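Local coordinates for protein (hdlp (histone deacetylase-like protein)) (Aquifex aeolicus, PDB 1C3P) that probably acts as a zinc-dependent deacetylase of the histone deacetylase family and may take part in acetoin breakdown, at residues D36-I41 against E317-L322; F159-Y164 against E247-L252; P221-L226 against R361-D366; Y251-G256 against G289-G294; N269-A274 against D353-G358. All blocks are in the same frame, centred on the assembly; numbering follows the deposited sequence.

Contact 1 of 5, residues D36-I41 against E317-L322; sequences DAMNLI and EVPEKL
Met38 overlaps Pro319 and Leu322, its methyl meeting the CG corner of the proline and its sulfur the leucine, and so joins the end of helix 28-37 to the irregular loop between helices 299-314 and 324-332. The residue sits at a Schellman motif: helix 28-37 stops here, Asn39 takes a positive phi (56°), and Asn39 N bonds back to Asp36 O at 2.9 Å. In this arginase-deacetylase type of alpha/beta fold the contact lies at the periphery, away from the zinc site, and is plain hydrophobic packing with no hydrogen bond between the two segments.

All three side-chain torsions of Met38 are near -60° to -75°, and the resulting curl turns the sulfur toward Leu322 while the methyl comes round to the proline. SD meets Leu322 CD2 at 3.7 Å, the two side chains crossing at a slant. The flexible, unbranched methionine suits a place where one chain has to fill the bend between a rigid ring and a branched leucine. Its methyl also approaches a backbone oxygen, with CE 3.7 Å from Lys321 O.

Leu40 supplies the second, lighter touch, pointing its CD1 end-on at Pro319 CD. Behind it, Leu40 packs on Thr307 and Cys311 of helix 299-314, and its carbonyl accepts a hydrogen bond from Trp310. Leu322 is likewise shared, resting on Phe34 of helix 28-37 and Leu330 of helix 324-332. The tightest approach belongs to the methionine methyl, where Met38 CE presses on Pro319 CG at 3.4 Å, closer than a usual carbon-carbon contact.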
# COMPACT_ATOMS: atom_id res chain seq x y z
N ASP A 36 12.72 0.24 -16.28
CA ASP A 36 13.98 0.23 -17.01
C ASP A 36 13.69 -0.11 -18.46
O ASP A 36 14.18 0.56 -19.38
CB ASP A 36 14.95 -0.79 -16.40
CG ASP A 36 16.30 -0.81 -17.11
OD1 ASP A 36 16.90 0.28 -17.30
OD2 ASP A 36 16.78 -1.90 -17.46
N ALA A 37 12.89 -1.15 -18.68
CA ALA A 37 12.53 -1.55 -20.05
C ALA A 37 11.87 -0.39 -20.81
O ALA A 37 12.08 -0.24 -22.01
CB ALA A 37 11.59 -2.79 -20.01
N MET A 38 11.10 0.43 -20.10
CA MET A 38 10.40 1.60 -20.69
C MET A 38 11.29 2.86 -20.74
O MET A 38 10.86 3.92 -21.22
CB MET A 38 9.15 1.94 -19.86
CG MET A 38 8.06 0.89 -19.87
SD MET A 38 7.17 0.92 -21.43
CE MET A 38 6.49 2.59 -21.34
N ASN A 39 12.51 2.72 -20.23
CA ASN A 39 13.49 3.81 -20.15
C ASN A 39 12.90 4.99 -19.40
O ASN A 39 13.05 6.15 -19.81
CB ASN A 39 13.94 4.23 -21.55
CG ASN A 39 14.52 3.09 -22.34
OD1 ASN A 39 15.39 2.38 -21.85
ND2 ASN A 39 14.04 2.89 -23.56
N LEU A 40 12.22 4.68 -18.29
CA LEU A 40 11.60 5.72 -17.48
C LEU A 40 12.29 5.95 -16.13
O LEU A 40 11.74 6.61 -15.25
CB LEU A 40 10.12 5.41 -17.26
CG LEU A 40 9.24 5.49 -18.51
CD1 LEU A 40 7.79 5.20 -18.15
CD2 LEU A 40 9.34 6.87 -19.12
N ILE A 41 13.50 5.42 -15.99
CA ILE A 41 14.24 5.62 -14.75
C ILE A 41 15.76 5.59 -14.97
O ILE A 41 16.27 4.81 -15.77
CB ILE A 41 13.83 4.55 -13.69
CG1 ILE A 41 14.50 4.88 -12.37
CG2 ILE A 41 14.23 3.16 -14.14
CD1 ILE A 41 14.13 6.22 -11.85
N GLU A 317 6.73 12.83 -19.17
CA GLU A 317 5.49 12.52 -19.86
C GLU A 317 5.27 11.03 -19.88
O GLU A 317 6.23 10.25 -19.89
CB GLU A 317 5.50 13.07 -21.29
CG GLU A 317 4.72 14.38 -21.44
CD GLU A 317 5.20 15.48 -20.50
OE1 GLU A 317 4.57 16.56 -20.49
OE2 GLU A 317 6.19 15.26 -19.76
N VAL A 318 4.00 10.64 -19.84
CA VAL A 318 3.64 9.23 -19.84
C VAL A 318 3.51 8.77 -21.28
O VAL A 318 2.70 9.30 -22.03
CB VAL A 318 2.28 9.01 -19.15
CG1 VAL A 318 1.95 7.54 -19.11
CG2 VAL A 318 2.31 9.60 -17.74
N PRO A 319 4.32 7.79 -21.70
CA PRO A 319 4.21 7.32 -23.08
C PRO A 319 2.82 6.73 -23.26
O PRO A 319 2.25 6.16 -22.32
CB PRO A 319 5.31 6.26 -23.17
CG PRO A 319 5.35 5.73 -21.76
CD PRO A 319 5.38 7.04 -21.00
N GLU A 320 2.23 6.83 -24.44
CA GLU A 320 0.90 6.26 -24.55
C GLU A 320 0.93 4.76 -24.76
O GLU A 320 -0.03 4.06 -24.46
CB GLU A 320 0.09 6.94 -25.65
CG GLU A 320 0.66 6.83 -27.04
CD GLU A 320 -0.27 7.44 -28.07
OE1 GLU A 320 -1.39 6.93 -28.23
OE2 GLU A 320 0.13 8.44 -28.70
N LYS A 321 2.07 4.25 -25.22
CA LYS A 321 2.21 2.83 -25.50
C LYS A 321 3.39 2.19 -24.77
O LYS A 321 4.31 2.88 -24.34
CB LYS A 321 2.43 2.65 -27.00
CG LYS A 321 3.73 3.33 -27.46
CD LYS A 321 3.71 4.85 -27.19
CE LYS A 321 5.08 5.47 -27.37
NZ LYS A 321 5.64 5.22 -28.73
N LEU A 322 3.35 0.86 -24.62
CA LEU A 322 4.46 0.13 -24.02
C LEU A 322 5.38 -0.25 -25.18
O LEU A 322 4.89 -0.51 -26.27
CB LEU A 322 3.99 -1.15 -23.34
CG LEU A 322 3.04 -1.03 -22.15
CD1 LEU A 322 2.97 -2.40 -21.48
CD2 LEU A 322 3.54 0.02 -21.17

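Contact 2 of 5, residues F159-Y164 against E247-L252; sequences FKRILY and EPEVYL
Strands 162-164 and 250-252 run parallel, 4.6 Å apart with a 21° twist, bonded from Leu163 N to Val250 O (3.0 Å) and from Leu252 N to Leu163 O (2.9 Å). They are neighbours in the central parallel sheet of the deacetylase fold. On one face Ile162 lies beside Val250 and reaches Leu252 CD1 with its CG2; beta-branched residues suit such extended backbone. On the other, Leu163 packs CD2 on Pro248 CG at 3.6 Å, and Phe286 touches both residues.

Before the strands begin, polar groups take over. The extended side chain of Glu249 brings OE1 to two backbone amides, Lys160 N (2.5 Å, doubtfully short) and Arg161 N (3.1 Å), both from the same face of the carboxylate. Arg161, bent at chi3 (-59°), sends NE in the guanidinium plane to Glu247 O at 2.8 Å, while Glu249 CG covers one guanidinium face. Arg161 NH2 and Glu249 OE2 are paired by charge alone, at a long 3.7 Å with the oxygen well out of the guanidinium plane, and a water links them. The amides and the guanidinium together would probably stabilise the carboxylate as an anion.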
# COMPACT_ATOMS: atom_id res chain seq x y z
N PHE A 159 7.52 14.77 15.63
CA PHE A 159 6.28 15.15 14.96
C PHE A 159 5.11 14.80 15.87
O PHE A 159 5.09 13.72 16.44
CB PHE A 159 6.15 14.45 13.61
CG PHE A 159 7.08 15.00 12.56
CD1 PHE A 159 8.40 14.56 12.45
CD2 PHE A 159 6.65 16.03 11.72
CE1 PHE A 159 9.27 15.13 11.52
CE2 PHE A 159 7.51 16.61 10.79
CZ PHE A 159 8.82 16.17 10.69
N LYS A 160 4.16 15.71 15.99
CA LYS A 160 2.99 15.50 16.85
C LYS A 160 1.65 15.46 16.12
O LYS A 160 0.60 15.27 16.75
CB LYS A 160 2.97 16.60 17.92
CG LYS A 160 4.16 16.50 18.87
CD LYS A 160 4.40 17.78 19.68
CE LYS A 160 3.17 18.24 20.46
NZ LYS A 160 2.09 18.74 19.57
N ARG A 161 1.68 15.66 14.81
CA ARG A 161 0.46 15.61 14.01
C ARG A 161 0.80 14.92 12.70
O ARG A 161 1.21 15.55 11.73
CB ARG A 161 -0.09 17.01 13.72
CG ARG A 161 -0.58 17.78 14.95
CD ARG A 161 -1.29 19.07 14.53
NE ARG A 161 -0.44 19.97 13.75
CZ ARG A 161 0.55 20.71 14.25
NH1 ARG A 161 0.83 20.68 15.54
NH2 ARG A 161 1.26 21.49 13.44
N ILE A 162 0.62 13.61 12.68
CA ILE A 162 0.96 12.82 11.49
C ILE A 162 -0.31 12.23 10.88
O ILE A 162 -1.11 11.65 11.58
CB ILE A 162 1.92 11.71 11.92
CG1 ILE A 162 3.15 12.35 12.55
CG2 ILE A 162 2.29 10.85 10.73
CD1 ILE A 162 4.04 11.40 13.30
N LEU A 163 -0.47 12.38 9.57
CA LEU A 163 -1.65 11.86 8.91
C LEU A 163 -1.24 10.70 8.03
O LEU A 163 -0.22 10.78 7.36
CB LEU A 163 -2.30 12.95 8.04
CG LEU A 163 -3.38 12.56 7.03
CD1 LEU A 163 -4.61 12.04 7.77
CD2 LEU A 163 -3.73 13.75 6.15
N TYR A 164 -2.01 9.62 8.07
CA TYR A 164 -1.75 8.47 7.21
C TYR A 164 -3.01 8.27 6.36
O TYR A 164 -4.12 8.21 6.88
CB TYR A 164 -1.50 7.22 8.05
CG TYR A 164 -1.32 5.98 7.23
CD1 TYR A 164 -0.16 5.73 6.49
CD2 TYR A 164 -2.34 5.04 7.17
CE1 TYR A 164 -0.03 4.55 5.73
CE2 TYR A 164 -2.23 3.89 6.44
CZ TYR A 164 -1.09 3.64 5.72
OH TYR A 164 -1.05 2.44 5.04
N GLU A 247 -4.73 19.26 11.05
CA GLU A 247 -3.74 19.99 10.24
C GLU A 247 -2.42 19.24 10.39
O GLU A 247 -1.64 19.50 11.31
CB GLU A 247 -3.57 21.44 10.73
CG GLU A 247 -4.67 22.42 10.32
CD GLU A 247 -6.02 22.15 10.97
OE1 GLU A 247 -6.59 21.05 10.76
OE2 GLU A 247 -6.53 23.04 11.68
N PRO A 248 -2.12 18.32 9.46
CA PRO A 248 -0.90 17.51 9.50
C PRO A 248 0.41 18.28 9.41
O PRO A 248 0.48 19.28 8.70
CB PRO A 248 -1.07 16.58 8.30
CG PRO A 248 -2.57 16.55 8.08
CD PRO A 248 -2.86 18.02 8.22
N GLU A 249 1.42 17.81 10.13
CA GLU A 249 2.76 18.40 10.07
C GLU A 249 3.41 17.62 8.94
O GLU A 249 4.34 18.09 8.27
CB GLU A 249 3.55 18.15 11.35
CG GLU A 249 3.00 18.84 12.59
CD GLU A 249 3.85 18.59 13.81
OE1 GLU A 249 4.11 17.41 14.13
OE2 GLU A 249 4.27 19.57 14.47
N VAL A 250 2.92 16.40 8.75
CA VAL A 250 3.45 15.54 7.72
C VAL A 250 2.47 14.40 7.49
O VAL A 250 1.75 14.03 8.39
CB VAL A 250 4.84 14.95 8.14
CG1 VAL A 250 4.72 14.13 9.41
CG2 VAL A 250 5.38 14.11 7.02
N TYR A 251 2.44 13.86 6.27
CA TYR A 251 1.53 12.76 5.98
C TYR A 251 2.20 11.68 5.11
O TYR A 251 3.16 11.96 4.39
CB TYR A 251 0.26 13.28 5.27
CG TYR A 251 0.38 13.49 3.77
CD1 TYR A 251 0.16 12.44 2.88
CD2 TYR A 251 0.74 14.74 3.24
CE1 TYR A 251 0.28 12.62 1.52
CE2 TYR A 251 0.87 14.93 1.85
CZ TYR A 251 0.64 13.86 1.00
OH TYR A 251 0.79 13.99 -0.36
N LEU A 252 1.69 10.45 5.22
CA LEU A 252 2.16 9.33 4.41
C LEU A 252 0.92 8.83 3.68
O LEU A 252 -0.19 8.86 4.22
CB LEU A 252 2.74 8.19 5.27
CG LEU A 252 3.92 8.55 6.16
CD1 LEU A 252 3.40 9.12 7.46
CD2 LEU A 252 4.75 7.31 6.44
O HOH W 1 4.28 22.29 13.83

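Contact 3 of 5, residues P221-L226 against R361-D366; sequences PLPKGL and RKEVKD
Arg361 and Pro223 carry most of this contact, with Val364 behind them. The arginine reaches from the N-cap position of helix 362-372 across the proline ring, the two side chains sliding past each other in opposite directions. Pro223 CG sits over one guanidinium face, 3.5 Å from Arg361 NH2, so a rigid apolar ring backs the flat cation. At its edge the guanidinium grips one backbone oxygen end-on: NH1 and NH2 both donate to Lys224 O, at 3.0 and 2.9 Å. NH1 lies nearly in line with the carbonyl bond, whereas NH2 stands above the carbonyl plane. Arg361 NE is engaged by Glu230 in a salt bridge, so carbonyl and carboxylate together fix the group's rotation.

The gripped carbonyl belongs to a type II beta turn, Pro223 to Leu226, which follows edge strand 217-222 of the parallel sheet and leads to helix 228-245. Gly225 fits its third position, where phi is positive (71°).

Val364, on the first turn of helix 362-372, meets the proline at its CG-CD edge: its CG2 lies 3.9 Å from Pro223 CD, the side chains crossing at about a right angle. With CG1 anti to the backbone N (chi1 178°), that branch faces Leu222 CD2 at 4.2 Å. Nearer the surface, Glu363 brings OE1 to 3.5 Å from Pro223 CB.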
# COMPACT_ATOMS: atom_id res chain seq x y z
N PRO A 221 -15.95 2.85 4.12
CA PRO A 221 -16.22 1.55 3.49
C PRO A 221 -17.00 1.79 2.21
O PRO A 221 -17.96 2.54 2.21
CB PRO A 221 -17.07 0.81 4.55
CG PRO A 221 -16.94 1.70 5.81
CD PRO A 221 -16.91 3.06 5.22
N LEU A 222 -16.57 1.14 1.12
CA LEU A 222 -17.21 1.31 -0.18
C LEU A 222 -17.74 0.01 -0.77
O LEU A 222 -17.22 -1.07 -0.50
CB LEU A 222 -16.21 1.97 -1.13
CG LEU A 222 -15.84 3.36 -0.61
CD1 LEU A 222 -14.65 3.93 -1.38
CD2 LEU A 222 -17.05 4.27 -0.72
N PRO A 223 -18.81 0.10 -1.59
CA PRO A 223 -19.47 -1.05 -2.22
C PRO A 223 -18.80 -1.74 -3.39
O PRO A 223 -17.87 -1.23 -4.00
CB PRO A 223 -20.82 -0.46 -2.64
CG PRO A 223 -20.41 0.91 -3.10
CD PRO A 223 -19.52 1.35 -1.92
N LYS A 224 -19.32 -2.93 -3.70
CA LYS A 224 -18.85 -3.71 -4.83
C LYS A 224 -19.15 -2.96 -6.14
O LYS A 224 -20.13 -2.20 -6.23
CB LYS A 224 -19.58 -5.05 -4.87
CG LYS A 224 -19.43 -5.89 -3.60
CD LYS A 224 -20.24 -7.20 -3.72
CE LYS A 224 -20.17 -8.00 -2.41
NZ LYS A 224 -20.93 -9.28 -2.50
N GLY A 225 -18.33 -3.21 -7.15
CA GLY A 225 -18.54 -2.57 -8.44
C GLY A 225 -18.23 -1.09 -8.46
O GLY A 225 -18.68 -0.39 -9.36
N LEU A 226 -17.46 -0.61 -7.49
CA LEU A 226 -17.12 0.81 -7.40
C LEU A 226 -16.53 1.35 -8.71
O LEU A 226 -15.63 0.73 -9.28
CB LEU A 226 -16.09 1.03 -6.30
CG LEU A 226 -15.95 2.49 -5.87
CD1 LEU A 226 -17.18 2.82 -5.02
CD2 LEU A 226 -14.68 2.70 -5.04
N ARG A 361 -23.54 6.19 -6.76
CA ARG A 361 -24.67 5.59 -6.06
C ARG A 361 -25.05 6.29 -4.77
O ARG A 361 -24.21 6.87 -4.08
CB ARG A 361 -24.39 4.12 -5.72
CG ARG A 361 -24.59 3.20 -6.89
CD ARG A 361 -24.07 1.82 -6.54
NE ARG A 361 -22.61 1.75 -6.68
CZ ARG A 361 -21.91 0.65 -6.43
NH1 ARG A 361 -22.54 -0.45 -6.02
NH2 ARG A 361 -20.60 0.65 -6.62
N LYS A 362 -26.34 6.22 -4.44
CA LYS A 362 -26.85 6.83 -3.21
C LYS A 362 -26.12 6.30 -1.99
O LYS A 362 -25.85 7.05 -1.05
CB LYS A 362 -28.37 6.57 -3.06
CG LYS A 362 -29.23 7.32 -4.06
CD LYS A 362 -28.81 7.01 -5.48
CE LYS A 362 -28.85 5.52 -5.74
NZ LYS A 362 -28.20 5.20 -7.01
N GLU A 363 -25.81 5.00 -1.99
CA GLU A 363 -25.08 4.35 -0.89
C GLU A 363 -23.81 5.10 -0.55
O GLU A 363 -23.48 5.33 0.62
CB GLU A 363 -24.59 2.97 -1.28
CG GLU A 363 -25.59 1.92 -1.55
CD GLU A 363 -24.89 0.67 -2.02
OE1 GLU A 363 -23.94 0.23 -1.31
OE2 GLU A 363 -25.27 0.15 -3.09
N VAL A 364 -23.06 5.42 -1.60
CA VAL A 364 -21.80 6.12 -1.41
C VAL A 364 -22.04 7.51 -0.84
O VAL A 364 -21.35 7.93 0.10
CB VAL A 364 -21.02 6.21 -2.72
CG1 VAL A 364 -19.75 7.00 -2.48
CG2 VAL A 364 -20.67 4.81 -3.24
N LYS A 365 -23.02 8.22 -1.39
CA LYS A 365 -23.31 9.55 -0.88
C LYS A 365 -23.72 9.47 0.59
O LYS A 365 -23.31 10.30 1.41
CB LYS A 365 -24.42 10.22 -1.71
CG LYS A 365 -24.04 10.48 -3.15
CD LYS A 365 -25.14 11.25 -3.89
CE LYS A 365 -24.75 11.50 -5.34
NZ LYS A 365 -25.76 12.28 -6.11
N ASP A 366 -24.54 8.48 0.92
CA ASP A 366 -24.98 8.33 2.31
C ASP A 366 -23.81 8.06 3.26
O ASP A 366 -23.75 8.60 4.36
CB ASP A 366 -26.03 7.21 2.46
CG ASP A 366 -27.32 7.51 1.71
OD1 ASP A 366 -27.63 8.70 1.48
OD2 ASP A 366 -28.04 6.55 1.38

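Contact 4 of 5, residues Y251-G256 against G289-G294; sequences YLLQLG and GVYLGG
Val290 is bonded to the residues on either side of its partner Leu252: its N gives to Tyr251 O, and its O takes Leu253 N at 2.8 Å. Leu292 N to Leu253 O continues the parallel pattern, and Leu255 N then binds Leu292 O at 2.9 Å, adding a weak second bond to Gly293 O.

Apolar packing follows the two faces. Leu252 and Val290 lie side by side, CG to CB 3.9 Å apart, with helix 98-118 against Val290. On the opposite face Leu253 CD2 comes obliquely to Tyr291 CD2, also at 3.9 Å, and Phe279 of helix 272-286 meets the Tyr291 ring edge-to-face. These strands and that helix form a beta-alpha-beta unit at the heart of the sheet.

The aromatic contacts gather at the strand entrance. Tyr251 has chi1 of 83°, which swings its ring across Gly289, whose CA makes a CH-pi contact 3.7 Å from the ring centroid. Glycine suits this place because a side-chain carbon would run into the ring. Gly289 N gives a 3.0 Å hydrogen bond to Tyr291 OH, which is also bonded to Glu288; Tyr251 OH is bonded to Gly287 O.

At the exit, glycines let the chains come close, Gly256 CA lying 3.6 Å from Gly294 C. Gln254 packs there against Asp168, a zinc ligand seen in another structure of this protein, and the Gly294 carbonyl accepts from Arg27.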
# COMPACT_ATOMS: atom_id res chain seq x y z
N TYR A 251 2.44 13.86 6.27
CA TYR A 251 1.53 12.76 5.98
C TYR A 251 2.20 11.68 5.11
O TYR A 251 3.16 11.96 4.39
CB TYR A 251 0.26 13.28 5.27
CG TYR A 251 0.38 13.49 3.77
CD1 TYR A 251 0.16 12.44 2.88
CD2 TYR A 251 0.74 14.74 3.24
CE1 TYR A 251 0.28 12.62 1.52
CE2 TYR A 251 0.87 14.93 1.85
CZ TYR A 251 0.64 13.86 1.00
OH TYR A 251 0.79 13.99 -0.36
N LEU A 252 1.69 10.45 5.22
CA LEU A 252 2.16 9.33 4.41
C LEU A 252 0.92 8.83 3.68
O LEU A 252 -0.19 8.86 4.22
CB LEU A 252 2.74 8.19 5.27
CG LEU A 252 3.92 8.55 6.16
CD1 LEU A 252 3.40 9.12 7.46
CD2 LEU A 252 4.75 7.31 6.44
N LEU A 253 1.13 8.38 2.45
CA LEU A 253 0.06 7.90 1.58
C LEU A 253 0.43 6.53 1.04
O LEU A 253 1.53 6.36 0.52
CB LEU A 253 -0.08 8.89 0.41
CG LEU A 253 -0.92 8.54 -0.82
CD1 LEU A 253 -2.38 8.42 -0.40
CD2 LEU A 253 -0.76 9.64 -1.89
N GLN A 254 -0.47 5.56 1.16
CA GLN A 254 -0.19 4.22 0.67
C GLN A 254 -1.02 4.05 -0.59
O GLN A 254 -2.22 4.40 -0.65
CB GLN A 254 -0.47 3.15 1.76
CG GLN A 254 -1.81 2.47 1.72
CD GLN A 254 -1.76 1.09 1.07
OE1 GLN A 254 -1.23 0.11 1.65
NE2 GLN A 254 -2.31 0.99 -0.13
N LEU A 255 -0.37 3.51 -1.61
CA LEU A 255 -0.95 3.39 -2.93
C LEU A 255 -1.05 2.00 -3.52
O LEU A 255 -0.53 1.77 -4.62
CB LEU A 255 -0.12 4.28 -3.86
CG LEU A 255 -0.07 5.72 -3.36
CD1 LEU A 255 1.12 6.46 -3.95
CD2 LEU A 255 -1.39 6.40 -3.69
N GLY A 256 -1.71 1.08 -2.82
CA GLY A 256 -1.85 -0.26 -3.37
C GLY A 256 -2.63 -0.19 -4.67
O GLY A 256 -3.50 0.67 -4.83
N GLY A 289 4.00 14.55 0.46
CA GLY A 289 4.09 13.65 1.60
C GLY A 289 4.99 12.48 1.28
O GLY A 289 5.70 12.51 0.27
N VAL A 290 4.98 11.45 2.12
CA VAL A 290 5.80 10.26 1.94
C VAL A 290 4.91 9.23 1.24
O VAL A 290 3.81 8.94 1.72
CB VAL A 290 6.29 9.74 3.32
CG1 VAL A 290 7.11 8.44 3.17
CG2 VAL A 290 7.16 10.82 3.98
N TYR A 291 5.38 8.70 0.11
CA TYR A 291 4.60 7.75 -0.68
C TYR A 291 5.06 6.29 -0.58
O TYR A 291 6.23 5.96 -0.77
CB TYR A 291 4.59 8.20 -2.13
CG TYR A 291 4.27 9.68 -2.26
CD1 TYR A 291 5.20 10.57 -2.81
CD2 TYR A 291 3.08 10.19 -1.77
CE1 TYR A 291 4.93 11.95 -2.86
CE2 TYR A 291 2.81 11.55 -1.80
CZ TYR A 291 3.73 12.43 -2.35
OH TYR A 291 3.43 13.77 -2.37
N LEU A 292 4.10 5.41 -0.30
CA LEU A 292 4.37 3.99 -0.13
C LEU A 292 3.53 3.16 -1.08
O LEU A 292 2.49 3.61 -1.56
CB LEU A 292 4.03 3.55 1.30
CG LEU A 292 4.60 4.35 2.47
CD1 LEU A 292 4.08 3.74 3.81
CD2 LEU A 292 6.11 4.32 2.42
N GLY A 293 3.98 1.93 -1.35
CA GLY A 293 3.23 1.04 -2.22
C GLY A 293 2.11 0.42 -1.39
O GLY A 293 1.64 1.00 -0.41
N GLY A 294 1.69 -0.78 -1.78
CA GLY A 294 0.64 -1.44 -1.03
C GLY A 294 0.23 -2.69 -1.76
O GLY A 294 0.94 -3.13 -2.66

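Contact 5 of 5, residues N269-A274 against D353-G358; sequences NLSNVA and DPWRGG
Val273 and Ala274 press against one face of the Trp355 indole in the close-packed part of this contact. Val273 CG1, anti to the backbone N (chi1 173°), comes in at the NE1-CE2-CZ2 rim, 3.3 Å from Trp355 CZ2, while Val273 CB lies over the face; it is a tight fit in which the two side chains cross at about a right angle. Ala274 CB meets the far rim at 3.6 Å from Trp355 CZ3. Small residues suit this first helical turn because the broad indole, itself exposed, can lie close to the backbone.

Ser271 is the N-cap of helix 272-286. Its hydroxyl, held between backbone N and carbonyl carbon by a chi1 of 69°, accepts from Ala274 N at 3.0 Å and is also hydrogen-bonded to Asp228. The carboxylate of Asp353 faces the same helix start, and Asn272 N points at it; its exact bonding is doubtful because its oxygens are modelled too close to their neighbours. An acid is apt here, since the helix N-terminus would probably favour a negative charge.

On the looser side, around Arg356, the packing gives way to longer reaches. Arg356, extended from CG to NE, runs along Ser271, with CD 3.7 Å from Ser271 CA. NH1 then donates to Leu270 O at 3.0 Å, the oxygen near the guanidinium plane although the donor tilts 31° from the carbonyl plane; NH2 forms a salt bridge with Glu262. Farther out, a water donates to both Asn269 O (2.8 Å) and Arg356 O (3.0 Å), bridging the two backbones where Asn269 and Arg356 make little direct contact.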
# COMPACT_ATOMS: atom_id res chain seq x y z
N ASN A 269 -13.73 -1.57 -9.52
CA ASN A 269 -13.42 -1.63 -10.95
C ASN A 269 -12.86 -0.31 -11.44
O ASN A 269 -13.35 0.26 -12.41
CB ASN A 269 -14.67 -1.96 -11.77
CG ASN A 269 -15.31 -3.27 -11.36
OD1 ASN A 269 -14.62 -4.26 -11.13
ND2 ASN A 269 -16.64 -3.28 -11.29
N LEU A 270 -11.81 0.17 -10.79
CA LEU A 270 -11.24 1.44 -11.19
C LEU A 270 -10.26 1.36 -12.36
O LEU A 270 -9.78 0.28 -12.73
CB LEU A 270 -10.51 2.06 -10.00
CG LEU A 270 -11.25 2.20 -8.66
CD1 LEU A 270 -10.40 3.11 -7.78
CD2 LEU A 270 -12.64 2.80 -8.85
N SER A 271 -9.98 2.53 -12.94
CA SER A 271 -9.03 2.69 -14.04
C SER A 271 -7.72 3.21 -13.44
O SER A 271 -7.75 3.81 -12.36
CB SER A 271 -9.54 3.75 -15.04
OG SER A 271 -9.51 5.05 -14.47
N ASN A 272 -6.59 3.00 -14.14
CA ASN A 272 -5.27 3.46 -13.67
C ASN A 272 -5.25 4.97 -13.64
O ASN A 272 -4.49 5.58 -12.88
CB ASN A 272 -4.12 3.13 -14.64
CG ASN A 272 -3.83 1.68 -14.75
OD1 ASN A 272 -3.07 1.28 -15.63
ND2 ASN A 272 -4.41 0.87 -13.86
N VAL A 273 -6.01 5.58 -14.55
CA VAL A 273 -6.06 7.03 -14.63
C VAL A 273 -6.79 7.66 -13.45
O VAL A 273 -6.44 8.74 -13.02
CB VAL A 273 -6.68 7.47 -15.97
CG1 VAL A 273 -6.88 8.97 -15.99
CG2 VAL A 273 -5.72 7.09 -17.10
N ALA A 274 -7.80 6.98 -12.92
CA ALA A 274 -8.48 7.50 -11.75
C ALA A 274 -7.54 7.30 -10.55
O ALA A 274 -7.52 8.12 -9.62
CB ALA A 274 -9.81 6.76 -11.54
N ASP A 353 -5.19 3.24 -19.05
CA ASP A 353 -6.44 2.67 -19.55
C ASP A 353 -7.48 3.78 -19.63
O ASP A 353 -7.28 4.87 -19.09
CB ASP A 353 -6.94 1.48 -18.70
CG ASP A 353 -6.86 1.73 -17.22
OD1 ASP A 353 -5.77 1.54 -16.64
OD2 ASP A 353 -7.89 2.11 -16.63
N PRO A 354 -8.57 3.55 -20.37
CA PRO A 354 -9.62 4.56 -20.49
C PRO A 354 -10.31 4.76 -19.16
O PRO A 354 -10.27 3.88 -18.30
CB PRO A 354 -10.56 3.93 -21.51
CG PRO A 354 -10.44 2.46 -21.17
CD PRO A 354 -8.93 2.36 -21.16
N TRP A 355 -10.93 5.91 -18.97
CA TRP A 355 -11.65 6.12 -17.72
C TRP A 355 -12.71 5.05 -17.58
O TRP A 355 -13.17 4.49 -18.57
CB TRP A 355 -12.30 7.50 -17.68
CG TRP A 355 -11.33 8.54 -17.30
CD1 TRP A 355 -10.44 9.18 -18.10
CD2 TRP A 355 -11.09 9.00 -15.97
NE1 TRP A 355 -9.64 10.02 -17.35
CE2 TRP A 355 -10.02 9.92 -16.04
CE3 TRP A 355 -11.66 8.72 -14.73
CZ2 TRP A 355 -9.52 10.56 -14.91
CZ3 TRP A 355 -11.16 9.35 -13.61
CH2 TRP A 355 -10.11 10.26 -13.70
N ARG A 356 -13.09 4.78 -16.33
CA ARG A 356 -14.11 3.78 -16.02
C ARG A 356 -15.04 4.40 -14.99
O ARG A 356 -15.12 3.97 -13.84
CB ARG A 356 -13.45 2.51 -15.46
CG ARG A 356 -12.53 1.83 -16.47
CD ARG A 356 -11.60 0.79 -15.88
NE ARG A 356 -10.77 0.21 -16.93
CZ ARG A 356 -9.72 -0.57 -16.72
NH1 ARG A 356 -9.35 -0.88 -15.48
NH2 ARG A 356 -9.03 -1.04 -17.76
N GLY A 357 -15.75 5.44 -15.41
CA GLY A 357 -16.64 6.13 -14.50
C GLY A 357 -18.08 5.69 -14.54
O GLY A 357 -18.41 4.62 -15.05
N GLY A 358 -18.95 6.53 -13.99
CA GLY A 358 -20.36 6.23 -13.95
C GLY A 358 -21.02 7.15 -12.94
O GLY A 358 -20.43 8.13 -12.51
O HOH W 2 -15.89 1.12 -13.26

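How the contacts relate
Contacts 2 and 4 share Tyr251 and Leu252, so strand 250-254 is paired on both flanks, with 162-166 and with 290-292; their centres lie 13 Å apart. Contact 4 is nearest the metal site: the Gln254 side chain is about 3 Å from that of Asp168, and the side chain of Asp258, another zinc ligand two residues on, is about 4 Å from Gly256. No zinc is bound in this model. Contacts 3 and 5 meet where Leu226 O and Asn269 N, 3.0 Å apart, probably hydrogen bond, and their centres are 16 Å apart. Contact 1 stands apart, its centre about 20 Å from that of contact 5 and 33 Å from that of contact 2.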